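Long-range contacts in endonuclease V (Homo sapiens, PDB 6OZE), which hydrolyses RNA at inosine-containing sites, probably by metal-ion-dependent catalysis on an RNase H-like fold: residues Q38-V43 with P112-V117; L62-L67 with S217-F222; Q151-A156 with T183-A188; E163-L168 with T196-I201. The protein carries 4 engineered substitutions. All coordinates share one frame; numbering follows the deposited sequence. Where two conformers were deposited one is given.

All four contacts belong to one mixed eight-stranded sheet or the loops and helices around it. Contact 1 lies in its interior, where two parallel strands are joined by regular backbone hydrogen bonds and aliphatic side chains. Contact 2 meets it through strand 54-63, the other neighbour of strand 39-47: Gln38 O probably accepts a hydrogen bond from Phe64 N, and both contacts touch one sodium ion, yet contact 2 is only partly buried and mixes apolar, sulfur and weak polar contacts. Contacts 3 and 4 share the neighbouring strands 184-189 and 199-205, linked by a probable backbone hydrogen bond from Ile201 N to Met187 O. Contact 3 is a small surface patch, whereas contact 4 is mostly buried and borders a second sodium.

Contact 1: residues Q38-V43 with P112-V117; sequences QRVGGV and PQVLLV. With NA (sodium ion), chain G.
Gln113 reaches across to the start of strand 39-43 and seals it with a side-chain amide. Its CB lies 3.7 Å from Arg39 O; from there CG, anti to the carbonyl carbon (chi1 -68°), starts an extended chain that carries CD to the backbone of Gln38. At the tip OE1 accepts two bonds, from Gln38 N at 2.7 Å and, in the carbonyl plane, from Arg39 N at 3.0 Å, while NE2 donates to Gly36 O. A leucine in its place would probably leave both amide N-H groups without this acceptor and loosen the entry to the strand. Beyond it the strands run parallel: Gly41 N meets Val114 O at 2.8 Å, and Gly41 O takes Leu116 N at 2.8 Å. Glycine suits position 41, since a CB there would collide with Leu115 CD2. Val40 lies alongside Val114 and slants across Leu116 on the face toward helix 226-242; on the other, Val43 CG2 rests 3.7 Å from Val117 CG2, beneath helix 130-138. Gln38 OE1 binds sodium, with Leu37 O, Phe64 O and three waters. Polar groups thus serve the first residues of the strand, and valine and leucine side chains fill its buried part in this RNase H-like sheet.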
loop_
_atom_site.group_PDB
_atom_site.type_symbol
_atom_site.label_atom_id
_atom_site.label_comp_id
_atom_site.label_asym_id
_atom_site.label_seq_id
_atom_site.Cartn_x
_atom_site.Cartn_y
_atom_site.Cartn_z
ATOM N N GLN A 38 9.036 -14.663 -5.957
ATOM C CA GLN A 38 8.082 -15.563 -6.588
ATOM C C GLN A 38 6.630 -15.168 -6.383
ATOM O O GLN A 38 5.793 -15.525 -7.216
ATOM C CB GLN A 38 8.261 -16.997 -6.058
ATOM C CG GLN A 38 9.549 -17.658 -6.491
ATOM C CD GLN A 38 9.535 -18.028 -7.964
ATOM O OE1 GLN A 38 9.771 -17.186 -8.826
ATOM N NE2 GLN A 38 9.236 -19.288 -8.256
ATOM N N ARG A 39 6.298 -14.510 -5.272
ATOM C CA ARG A 39 4.914 -14.172 -4.956
ATOM C C ARG A 39 4.828 -12.765 -4.387
ATOM O O ARG A 39 5.541 -12.425 -3.436
ATOM C CB ARG A 39 4.328 -15.167 -3.949
ATOM C CG ARG A 39 4.206 -16.577 -4.508
ATOM C CD ARG A 39 3.692 -17.563 -3.460
ATOM N NE ARG A 39 4.547 -17.568 -2.280
ATOM C CZ ARG A 39 5.687 -18.241 -2.176
ATOM N NH1 ARG A 39 6.387 -18.173 -1.054
ATOM N NH2 ARG A 39 6.128 -18.983 -3.184
ATOM N N VAL A 40 3.943 -11.959 -4.965
ATOM C CA VAL A 40 3.704 -10.585 -4.540
ATOM C C VAL A 40 2.239 -10.477 -4.141
ATOM O O VAL A 40 1.360 -10.903 -4.897
ATOM C CB VAL A 40 4.024 -9.586 -5.669
ATOM C CG1 VAL A 40 3.734 -8.167 -5.229
ATOM C CG2 VAL A 40 5.479 -9.716 -6.127
ATOM N N GLY A 41 1.982 -9.912 -2.970
ATOM C CA GLY A 41 0.632 -9.772 -2.483
ATOM C C GLY A 41 0.112 -8.363 -2.713
ATOM O O GLY A 41 0.878 -7.404 -2.875
ATOM N N GLY A 42 -1.213 -8.265 -2.756
ATOM C CA GLY A 42 -1.887 -6.981 -2.826
ATOM C C GLY A 42 -3.042 -6.985 -1.844
ATOM O O GLY A 42 -3.677 -8.021 -1.619
ATOM N N VAL A 43 -3.286 -5.832 -1.243
ATOM C CA VAL A 43 -4.359 -5.701 -0.254
ATOM C C VAL A 43 -5.211 -4.489 -0.580
ATOM O O VAL A 43 -4.724 -3.488 -1.116
ATOM C CB VAL A 43 -3.895 -5.641 1.221
ATOM C CG1 VAL A 43 -3.344 -6.984 1.679
ATOM C CG2 VAL A 43 -2.884 -4.509 1.431
ATOM N N PRO A 112 2.858 -14.350 0.506
ATOM C CA PRO A 112 3.615 -13.394 -0.305
ATOM C C PRO A 112 4.948 -13.045 0.341
ATOM O O PRO A 112 5.099 -13.050 1.564
ATOM C CB PRO A 112 2.696 -12.172 -0.348
ATOM C CG PRO A 112 1.829 -12.290 0.873
ATOM C CD PRO A 112 1.619 -13.770 1.056
ATOM N N GLN A 113 5.922 -12.701 -0.503
ATOM C CA GLN A 113 7.206 -12.225 -0.001
ATOM C C GLN A 113 7.219 -10.718 0.219
ATOM O O GLN A 113 8.163 -10.196 0.839
ATOM C CB GLN A 113 8.318 -12.623 -0.979
ATOM C CG GLN A 113 8.554 -14.123 -1.025
ATOM C CD GLN A 113 9.256 -14.548 -2.284
ATOM O OE1 GLN A 113 8.619 -14.719 -3.319
ATOM N NE2 GLN A 113 10.577 -14.704 -2.218
ATOM N N VAL A 114 6.199 -10.027 -0.276
ATOM C CA VAL A 114 6.076 -8.576 -0.175
ATOM C C VAL A 114 4.616 -8.249 -0.451
ATOM O O VAL A 114 3.953 -8.928 -1.241
ATOM C CB VAL A 114 7.028 -7.888 -1.199
ATOM C CG1 VAL A 114 6.757 -8.391 -2.634
ATOM C CG2 VAL A 114 6.888 -6.366 -1.144
ATOM N N LEU A 115 4.114 -7.198 0.191
ATOM C CA LEU A 115 2.758 -6.722 -0.043
ATOM C C LEU A 115 2.819 -5.346 -0.680
ATOM O O LEU A 115 3.539 -4.467 -0.192
ATOM C CB LEU A 115 1.987 -6.579 1.276
ATOM C CG LEU A 115 1.713 -7.833 2.099
ATOM C CD1 LEU A 115 0.998 -7.430 3.405
ATOM C CD2 LEU A 115 0.859 -8.787 1.293
ATOM N N LEU A 116 2.038 -5.159 -1.730
ATOM C CA LEU A 116 1.725 -3.835 -2.249
ATOM C C LEU A 116 0.392 -3.423 -1.635
ATOM O O LEU A 116 -0.618 -4.127 -1.793
ATOM C CB LEU A 116 1.635 -3.838 -3.770
ATOM C CG LEU A 116 2.882 -4.315 -4.529
ATOM C CD1 LEU A 116 2.703 -4.058 -6.027
ATOM C CD2 LEU A 116 4.172 -3.643 -4.023
ATOM N N VAL A 117 0.388 -2.286 -0.952
ATOM C CA VAL A 117 -0.746 -1.839 -0.145
ATOM C C VAL A 117 -1.354 -0.613 -0.795
ATOM O O VAL A 117 -0.642 0.351 -1.098
ATOM C CB VAL A 117 -0.268 -1.489 1.268
ATOM C CG1 VAL A 117 -1.427 -0.987 2.128
ATOM C CG2 VAL A 117 0.361 -2.691 1.883
HETATM NA NA NA G . 10.375 -15.114 -9.825
HETATM O O HOH W 1 10.244 -16.744 -11.810
HETATM O O HOH W 2 11.798 -13.084 -10.261
HETATM O O HOH W 3 13.082 -15.637 -9.381
#

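Contact 2: residues L62-L67 with S217-F222; sequences LSFPEL and SACSRF. Engineered in segment 217-222: Ser217 (natural residue Cys), Ala218 (natural residue Cys), Ser220 (natural residue Cys). With NA (sodium ion), chain G.
Phe64 presents the rim of its ring to the end of helix 209-218, with Ala218 CB at the edge, near the ring plane, 4.0 Å from CZ. Cys219 SG approaches the ring obliquely, 4.0 Å from CE2, a sulfur-aromatic contact. The ring is carried there because CG stands anti to the backbone N (chi1 -175°), and Pro65 CB lies over the rim of one face. Leu67 turns its branched end to Cys219: CD2 lies 4.1 Å from Cys219 SG and CD1 3.6 Å from Cys219 O, and the sulfur touches both an aromatic and an aliphatic neighbour. Ala218 is an engineered replacement for cysteine. Farther out, Arg221 brings the edge of its guanidinium group to Glu66 O, NH2 lying 3.2 Å away in a weak, bent hydrogen bond, while its NE bonds to a glycerol probably from the crystallisation liquor. One water donates to both Pro65 O and Ala218 O, bridging the two backbones. Phe64 O also binds the sodium. Apolar and sulfur atoms therefore make the inner half of this joint between the end of strand 54-63 and the helix, and a long-armed arginine and water serve the rim.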
loop_
_atom_site.group_PDB
_atom_site.type_symbol
_atom_site.label_atom_id
_atom_site.label_comp_id
_atom_site.label_asym_id
_atom_site.label_seq_id
_atom_site.Cartn_x
_atom_site.Cartn_y
_atom_site.Cartn_z
ATOM N N LEU A 62 -0.120 -12.891 -6.208
ATOM C CA LEU A 62 0.168 -13.119 -7.613
ATOM C C LEU A 62 1.557 -13.728 -7.768
ATOM O O LEU A 62 2.475 -13.443 -6.994
ATOM C CB LEU A 62 0.131 -11.799 -8.411
ATOM C CG LEU A 62 -1.227 -11.210 -8.792
ATOM C CD1 LEU A 62 -2.091 -10.859 -7.590
ATOM C CD2 LEU A 62 -1.013 -9.981 -9.678
ATOM N N SER A 63 1.703 -14.574 -8.772
ATOM C CA SER A 63 3.027 -15.046 -9.128
ATOM C C SER A 63 3.847 -13.890 -9.688
ATOM O O SER A 63 3.306 -12.904 -10.189
ATOM C CB SER A 63 2.909 -16.153 -10.161
ATOM O OG SER A 63 2.227 -15.704 -11.319
ATOM N N PHE A 64 5.162 -14.008 -9.574
ATOM C CA PHE A 64 6.048 -12.998 -10.121
ATOM C C PHE A 64 7.160 -13.701 -10.882
ATOM O O PHE A 64 7.755 -14.647 -10.362
ATOM C CB PHE A 64 6.673 -12.156 -8.996
ATOM C CG PHE A 64 7.510 -11.021 -9.513
ATOM C CD1 PHE A 64 8.860 -11.199 -9.775
ATOM C CD2 PHE A 64 6.934 -9.794 -9.769
ATOM C CE1 PHE A 64 9.625 -10.156 -10.282
ATOM C CE2 PHE A 64 7.703 -8.739 -10.278
ATOM C CZ PHE A 64 9.049 -8.934 -10.524
ATOM N N PRO A 65 7.501 -13.233 -12.096
ATOM C CA PRO A 65 7.014 -12.014 -12.753
ATOM C C PRO A 65 5.754 -12.171 -13.608
ATOM O O PRO A 65 5.347 -11.210 -14.276
ATOM C CB PRO A 65 8.195 -11.646 -13.658
ATOM C CG PRO A 65 8.754 -12.960 -14.037
ATOM C CD PRO A 65 8.656 -13.810 -12.805
ATOM N N GLU A 66 5.145 -13.357 -13.603
ATOM C CA GLU A 66 4.011 -13.601 -14.492
ATOM C C GLU A 66 2.774 -12.789 -14.116
ATOM O O GLU A 66 1.924 -12.536 -14.980
ATOM C CB GLU A 66 3.660 -15.088 -14.505
ATOM C CG GLU A 66 4.759 -15.979 -15.067
ATOM C CD GLU A 66 5.745 -16.458 -14.011
ATOM O OE1 GLU A 66 5.649 -16.019 -12.840
ATOM O OE2 GLU A 66 6.618 -17.285 -14.360
ATOM N N LEU A 67 2.631 -12.419 -12.840
ATOM C CA LEU A 67 1.498 -11.623 -12.357
ATOM C C LEU A 67 0.157 -12.334 -12.554
ATOM O O LEU A 67 -0.840 -11.721 -12.949
ATOM C CB LEU A 67 1.493 -10.204 -12.940
ATOM C CG LEU A 67 2.765 -9.397 -12.666
ATOM C CD1 LEU A 67 2.687 -8.058 -13.407
ATOM C CD2 LEU A 67 2.955 -9.188 -11.163
ATOM N N SER A 217 6.955 -0.631 -10.522
ATOM C CA SER A 217 7.009 -0.589 -11.981
ATOM C C SER A 217 6.926 -1.989 -12.578
ATOM O O SER A 217 6.187 -2.217 -13.548
ATOM C CB SER A 217 8.277 0.131 -12.457
ATOM O OG SER A 217 8.169 0.470 -13.826
ATOM N N ALA A 218 7.670 -2.943 -12.008
ATOM C CA ALA A 218 7.695 -4.299 -12.541
ATOM C C ALA A 218 6.334 -4.974 -12.438
ATOM O O ALA A 218 6.015 -5.857 -13.250
ATOM C CB ALA A 218 8.754 -5.115 -11.802
ATOM N N CYS A 219 5.523 -4.556 -11.470
ATOM C CA CYS A 219 4.208 -5.144 -11.254
ATOM C C CYS A 219 3.100 -4.442 -12.018
ATOM O O CYS A 219 1.941 -4.845 -11.891
ATOM C CB CYS A 219 3.865 -5.163 -9.755
ATOM S SG CYS A 219 4.841 -6.325 -8.835
ATOM N N SER A 220 3.414 -3.448 -12.844
ATOM C CA SER A 220 2.405 -2.629 -13.509
ATOM C C SER A 220 2.217 -3.097 -14.949
ATOM O O SER A 220 3.096 -2.911 -15.795
ATOM C CB SER A 220 2.781 -1.150 -13.450
ATOM O OG SER A 220 2.758 -0.693 -12.107
ATOM N N ARG A 221 1.076 -3.715 -15.222
ATOM C CA ARG A 221 0.633 -4.039 -16.569
ATOM C C ARG A 221 -0.260 -2.933 -17.115
ATOM O O ARG A 221 -0.177 -2.576 -18.297
ATOM C CB ARG A 221 -0.128 -5.371 -16.515
ATOM C CG ARG A 221 -0.748 -5.834 -17.814
ATOM C CD ARG A 221 -1.376 -7.213 -17.631
ATOM N NE ARG A 221 -0.360 -8.243 -17.424
ATOM C CZ ARG A 221 -0.574 -9.403 -16.811
ATOM N NH1 ARG A 221 -1.774 -9.692 -16.324
ATOM N NH2 ARG A 221 0.418 -10.274 -16.674
ATOM N N PHE A 222 -1.106 -2.379 -16.258
ATOM C CA PHE A 222 -1.885 -1.173 -16.473
ATOM C C PHE A 222 -1.348 -0.099 -15.524
ATOM O O PHE A 222 -0.282 -0.262 -14.920
ATOM C CB PHE A 222 -3.373 -1.505 -16.277
ATOM C CG PHE A 222 -3.850 -2.650 -17.125
ATOM C CD1 PHE A 222 -4.161 -2.455 -18.464
ATOM C CD2 PHE A 222 -3.976 -3.925 -16.594
ATOM C CE1 PHE A 222 -4.600 -3.511 -19.252
ATOM C CE2 PHE A 222 -4.411 -4.983 -17.376
ATOM C CZ PHE A 222 -4.725 -4.773 -18.709
HETATM NA NA NA G . 10.375 -15.114 -9.825
HETATM O O HOH W 4 6.263 -8.494 -14.533
HETATM O O HOH W 1 10.244 -16.744 -11.810
HETATM O O HOH W 2 11.798 -13.084 -10.261
HETATM O O HOH W 3 13.082 -15.637 -9.381
#

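Contact 3: residues Q151-A156 with T183-A188; sequences QVDGLA and TVLGMA. Unlike the reference sequence in segment 151-156: Ala156 (reference Glu).
Leu185 holds CG anti to its carbonyl carbon (chi1 -57°) and, with its chain extended, lifts CD1 toward the tip of the 151-156 loop; in Asp153 CB already points toward the leucine, and CG anti to the backbone N (chi1 -169°) brings the carboxylate beside it. The two side chains meet slantwise, Asp153 CB lying 3.7 Å from Leu185 CD1, and the carboxylate flanks the same methyl, OD2 3.8 Å from Leu185 CD1. Leu155 comes from the far side of the turn and slides past Leu185 in the opposite direction, so that Leu155 CD1 and Leu185 CD1 touch at 3.7 Å. One methyl of Leu185 thus sits against both side chains at once.

The shape of the loop makes this possible. Val152 to Leu155 form a type I' beta turn, closed by a bond from Leu155 N to Val152 O of 2.9 Å. Its two middle positions take positive phi angles, which Gly154 meets readily and which aspartate tolerates better than most residues. Asp153 also bonds through its backbone to Asp180, tying the turn to the loop ahead of strand 184-189, and Leu155 leans on Leu123. On the strand side Leu185 and Gly186 both pair with Leu177, consistent with a beta bulge.

No hydrogen bond joins the two segments directly. The contact rests on three aliphatic carbons and the flank of a carboxylate at the surface, which implies weak, dispersive adhesion of a tight turn to the sheet rather than a specific polar lock, with Asp153 exposed, so its carboxylate probably remains hydrated although one oxygen lies against Leu185.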
loop_
_atom_site.group_PDB
_atom_site.type_symbol
_atom_site.label_atom_id
_atom_site.label_comp_id
_atom_site.label_asym_id
_atom_site.label_seq_id
_atom_site.Cartn_x
_atom_site.Cartn_y
_atom_site.Cartn_z
ATOM N N GLN A 151 -0.595 15.544 1.272
ATOM C CA GLN A 151 0.159 16.792 1.416
ATOM C C GLN A 151 0.622 16.965 2.862
ATOM O O GLN A 151 0.056 17.725 3.649
ATOM C CB GLN A 151 -0.658 17.974 0.907
ATOM C CG GLN A 151 -0.877 17.946 -0.604
ATOM C CD GLN A 151 -1.618 19.167 -1.120
ATOM O OE1 GLN A 151 -1.499 19.530 -2.292
ATOM N NE2 GLN A 151 -2.394 19.802 -0.248
ATOM N N VAL A 152 1.702 16.255 3.203
ATOM C CA VAL A 152 2.270 16.254 4.545
ATOM C C VAL A 152 3.747 16.627 4.480
ATOM O O VAL A 152 4.405 16.487 3.445
ATOM C CB VAL A 152 2.089 14.899 5.258
ATOM C CG1 VAL A 152 0.609 14.591 5.460
ATOM C CG2 VAL A 152 2.771 13.797 4.470
ATOM N N ASP A 153 4.267 17.098 5.619
ATOM C CA ASP A 153 5.666 17.525 5.741
ATOM C C ASP A 153 6.052 18.506 4.635
ATOM O O ASP A 153 7.109 18.395 4.010
ATOM C CB ASP A 153 6.633 16.335 5.812
ATOM C CG ASP A 153 8.053 16.746 6.211
ATOM O OD1 ASP A 153 8.239 17.887 6.687
ATOM O OD2 ASP A 153 8.984 15.931 6.040
ATOM N N GLY A 154 5.173 19.467 4.376
ATOM C CA GLY A 154 5.442 20.478 3.377
ATOM C C GLY A 154 5.290 20.039 1.938
ATOM O O GLY A 154 5.570 20.839 1.037
ATOM N N LEU A 155 4.875 18.799 1.683
ATOM C CA LEU A 155 4.585 18.381 0.319
ATOM C C LEU A 155 3.282 19.007 -0.153
ATOM O O LEU A 155 2.314 19.110 0.600
ATOM C CB LEU A 155 4.459 16.862 0.245
ATOM C CG LEU A 155 5.736 16.035 0.178
ATOM C CD1 LEU A 155 5.390 14.562 0.254
ATOM C CD2 LEU A 155 6.490 16.339 -1.104
ATOM N N ALA A 156 3.247 19.420 -1.415
ATOM C CA ALA A 156 2.055 20.065 -1.941
ATOM C C ALA A 156 1.974 19.809 -3.435
ATOM O O ALA A 156 3.000 19.745 -4.119
ATOM C CB ALA A 156 2.068 21.575 -1.666
ATOM N N THR A 183 14.049 15.109 4.223
ATOM C CA THR A 183 13.764 13.682 4.179
ATOM C C THR A 183 12.972 13.399 2.914
ATOM O O THR A 183 11.908 13.988 2.708
ATOM C CB THR A 183 12.919 13.295 5.391
ATOM O OG1 THR A 183 13.105 14.252 6.441
ATOM C CG2 THR A 183 13.310 11.913 5.894
ATOM N N VAL A 184 13.484 12.526 2.052
ATOM C CA VAL A 184 12.681 12.078 0.919
ATOM C C VAL A 184 11.655 11.082 1.442
ATOM O O VAL A 184 12.008 10.063 2.043
ATOM C CB VAL A 184 13.538 11.476 -0.205
ATOM C CG1 VAL A 184 12.627 10.946 -1.304
ATOM C CG2 VAL A 184 14.473 12.521 -0.782
ATOM N N LEU A 185 10.381 11.395 1.233
ATOM C CA LEU A 185 9.277 10.638 1.806
ATOM C C LEU A 185 8.723 9.599 0.846
ATOM O O LEU A 185 8.040 8.662 1.287
ATOM C CB LEU A 185 8.156 11.613 2.164
ATOM C CG LEU A 185 8.574 12.728 3.120
ATOM C CD1 LEU A 185 7.468 13.761 3.259
ATOM C CD2 LEU A 185 8.933 12.143 4.467
ATOM N N GLY A 186 8.984 9.751 -0.443
ATOM C CA GLY A 186 8.467 8.817 -1.419
ATOM C C GLY A 186 8.892 9.241 -2.803
ATOM O O GLY A 186 9.741 10.123 -2.969
ATOM N N MET A 187 8.303 8.587 -3.799
ATOM C CA MET A 187 8.585 8.880 -5.195
ATOM C C MET A 187 7.282 8.928 -5.974
ATOM O O MET A 187 6.376 8.133 -5.719
ATOM C CB MET A 187 9.466 7.783 -5.804
ATOM C CG MET A 187 10.752 7.521 -5.044
ATOM S SD MET A 187 12.011 8.714 -5.487
ATOM C CE MET A 187 11.835 8.553 -7.243
ATOM N N ALA A 188 7.193 9.844 -6.928
ATOM C CA ALA A 188 6.112 9.817 -7.896
ATOM C C ALA A 188 6.599 8.952 -9.046
ATOM O O ALA A 188 7.721 9.141 -9.532
ATOM C CB ALA A 188 5.787 11.229 -8.394
#

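Contact 4: residues E163-L168 with T196-I201; sequences EKIRLL and TRPLYI. With NA (sodium ion), chain F.
Ile165, on helix 159-167, packs against the approach to strand 199-205 in the RNase H-like sheet, and it carries the dense part of this contact. Its side chain crosses Pro198 at about a right angle, CD1 lying 3.9 Å from Pro198 CD and also 3.9 Å from Tyr200 OH, a hydroxyl whose polar partner is His161. The CG2 branch, set anti to the backbone N, turns instead toward the loop and comes 3.4 Å from Thr196 O. Leu168 adds its CD1, 4.1 Å from Pro198 CB, and both Ile165 and Leu168 also touch Phe175 of strand 174-178. A beta-branched isoleucine suits the place because its two arms serve two partners. Cut back to an alanine, this position would probably leave the proline ring and the tyrosine hydroxyl without cover, opening a gap under the helix.

Toward solvent the joint is wet and loose. Thr196 is exposed, and one water donates to both Ile165 O and Thr196 O, while a second water donates to Ile165 O and binds sodium. On the outward side of the helix Arg166 NE donates a nearly straight hydrogen bond, part of a salt bridge, to Glu163 OE2 at 2.7 Å. The end of the helix and the residue after it turn carbonyls to the cation, which Gln169 OE1 also binds: Arg166 O and Leu168 O each lie 2.3 Å from the sodium ion.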
loop_
_atom_site.group_PDB
_atom_site.type_symbol
_atom_site.label_atom_id
_atom_site.label_comp_id
_atom_site.label_asym_id
_atom_site.label_seq_id
_atom_site.Cartn_x
_atom_site.Cartn_y
_atom_site.Cartn_z
ATOM N N GLU A 163 4.897 20.549 -12.966
ATOM C CA GLU A 163 5.931 20.556 -13.996
ATOM C C GLU A 163 6.780 19.291 -13.944
ATOM O O GLU A 163 7.186 18.762 -14.986
ATOM C CB GLU A 163 6.799 21.790 -13.839
ATOM C CG GLU A 163 6.060 23.116 -14.010
ATOM C CD GLU A 163 5.481 23.344 -15.405
ATOM O OE1 GLU A 163 4.969 24.456 -15.644
ATOM O OE2 GLU A 163 5.525 22.436 -16.264
ATOM N N LYS A 164 7.045 18.773 -12.742
ATOM C CA LYS A 164 7.796 17.526 -12.664
ATOM C C LYS A 164 7.009 16.371 -13.271
ATOM O O LYS A 164 7.597 15.473 -13.887
ATOM C CB LYS A 164 8.247 17.263 -11.226
ATOM C CG LYS A 164 9.348 18.232 -10.789
ATOM C CD LYS A 164 9.500 18.282 -9.279
ATOM C CE LYS A 164 10.143 17.019 -8.743
ATOM N NZ LYS A 164 10.130 17.006 -7.246
ATOM N N ILE A 165 5.685 16.376 -13.111
ATOM C CA ILE A 165 4.857 15.364 -13.758
ATOM C C ILE A 165 4.908 15.525 -15.269
ATOM O O ILE A 165 5.019 14.538 -16.009
ATOM C CB ILE A 165 3.420 15.438 -13.221
ATOM C CG1 ILE A 165 3.382 15.003 -11.753
ATOM C CG2 ILE A 165 2.495 14.594 -14.079
ATOM C CD1 ILE A 165 2.047 15.245 -11.071
ATOM N N ARG A 166 4.859 16.772 -15.751
ATOM C CA ARG A 166 4.969 17.007 -17.189
ATOM C C ARG A 166 6.203 16.329 -17.773
ATOM O O ARG A 166 6.154 15.777 -18.876
ATOM C CB ARG A 166 4.997 18.507 -17.486
ATOM C CG ARG A 166 5.283 18.825 -18.958
ATOM C CD ARG A 166 5.246 20.310 -19.277
ATOM N NE ARG A 166 6.209 21.088 -18.501
ATOM C CZ ARG A 166 7.485 21.251 -18.830
ATOM N NH1 ARG A 166 8.277 21.983 -18.057
ATOM N NH2 ARG A 166 7.967 20.701 -19.939
ATOM N N LEU A 167 7.315 16.333 -17.034
ATOM C CA LEU A 167 8.569 15.814 -17.555
ATOM C C LEU A 167 8.695 14.301 -17.442
ATOM O O LEU A 167 9.625 13.734 -18.031
ATOM C CB LEU A 167 9.743 16.534 -16.892
ATOM C CG LEU A 167 9.864 17.963 -17.428
ATOM C CD1 LEU A 167 10.621 18.821 -16.463
ATOM C CD2 LEU A 167 10.534 17.954 -18.793
ATOM N N LEU A 168 7.783 13.643 -16.730
ATOM C CA LEU A 168 7.701 12.188 -16.809
ATOM C C LEU A 168 7.289 11.798 -18.221
ATOM O O LEU A 168 6.402 12.417 -18.814
ATOM C CB LEU A 168 6.650 11.664 -15.829
ATOM C CG LEU A 168 6.881 11.875 -14.330
ATOM C CD1 LEU A 168 5.649 11.478 -13.521
ATOM C CD2 LEU A 168 8.106 11.090 -13.863
ATOM N N THR A 196 -0.698 9.908 -17.730
ATOM C CA THR A 196 0.147 10.982 -17.224
ATOM C C THR A 196 0.138 11.097 -15.704
ATOM O O THR A 196 1.078 11.669 -15.140
ATOM C CB THR A 196 -0.256 12.319 -17.858
ATOM O OG1 THR A 196 0.461 13.388 -17.226
ATOM C CG2 THR A 196 -1.745 12.553 -17.711
ATOM N N ARG A 197 -0.876 10.556 -15.035
ATOM C CA ARG A 197 -1.024 10.727 -13.591
ATOM C C ARG A 197 -0.171 9.694 -12.859
ATOM O O ARG A 197 -0.365 8.492 -13.063
ATOM C CB ARG A 197 -2.486 10.564 -13.204
ATOM C CG ARG A 197 -2.796 10.905 -11.756
ATOM C CD ARG A 197 -4.286 10.763 -11.464
ATOM N NE ARG A 197 -4.546 10.025 -10.228
ATOM C CZ ARG A 197 -5.738 9.554 -9.874
ATOM N NH1 ARG A 197 -5.882 8.893 -8.733
ATOM N NH2 ARG A 197 -6.789 9.740 -10.661
ATOM N N PRO A 198 0.775 10.107 -12.028
ATOM C CA PRO A 198 1.693 9.148 -11.410
ATOM C C PRO A 198 1.057 8.451 -10.215
ATOM O O PRO A 198 0.001 8.841 -9.700
ATOM C CB PRO A 198 2.860 10.025 -10.948
ATOM C CG PRO A 198 2.238 11.356 -10.690
ATOM C CD PRO A 198 1.114 11.503 -11.690
ATOM N N LEU A 199 1.720 7.383 -9.783
ATOM C CA LEU A 199 1.452 6.805 -8.479
ATOM C C LEU A 199 2.425 7.394 -7.472
ATOM O O LEU A 199 3.513 7.849 -7.819
ATOM C CB LEU A 199 1.679 5.299 -8.519
ATOM C CG LEU A 199 1.069 4.509 -9.664
ATOM C CD1 LEU A 199 1.551 3.065 -9.573
ATOM C CD2 LEU A 199 -0.439 4.566 -9.590
ATOM N N TYR A 200 2.031 7.391 -6.207
ATOM C CA TYR A 200 2.885 7.922 -5.149
ATOM C C TYR A 200 3.323 6.752 -4.279
ATOM O O TYR A 200 2.501 6.127 -3.584
ATOM C CB TYR A 200 2.170 9.022 -4.367
ATOM C CG TYR A 200 1.816 10.161 -5.275
ATOM C CD1 TYR A 200 2.752 11.148 -5.574
ATOM C CD2 TYR A 200 0.587 10.221 -5.912
ATOM C CE1 TYR A 200 2.454 12.178 -6.430
ATOM C CE2 TYR A 200 0.281 11.253 -6.773
ATOM C CZ TYR A 200 1.222 12.232 -7.034
ATOM O OH TYR A 200 0.928 13.264 -7.893
ATOM N N ILE A 201 4.614 6.445 -4.328
ATOM C CA ILE A 201 5.172 5.239 -3.730
ATOM C C ILE A 201 5.949 5.625 -2.482
ATOM O O ILE A 201 6.727 6.582 -2.501
ATOM C CB ILE A 201 6.117 4.536 -4.725
ATOM C CG1 ILE A 201 5.425 4.322 -6.084
ATOM C CG2 ILE A 201 6.655 3.228 -4.112
ATOM C CD1 ILE A 201 4.112 3.597 -6.000
HETATM NA NA NA F . 5.415 14.008 -20.172
HETATM O O HOH W 5 3.184 12.106 -16.828
HETATM O O HOH W 6 3.856 13.801 -18.515
HETATM O O HOH W 7 4.452 15.745 -21.651
HETATM O O HOH W 8 4.056 12.381 -21.505
#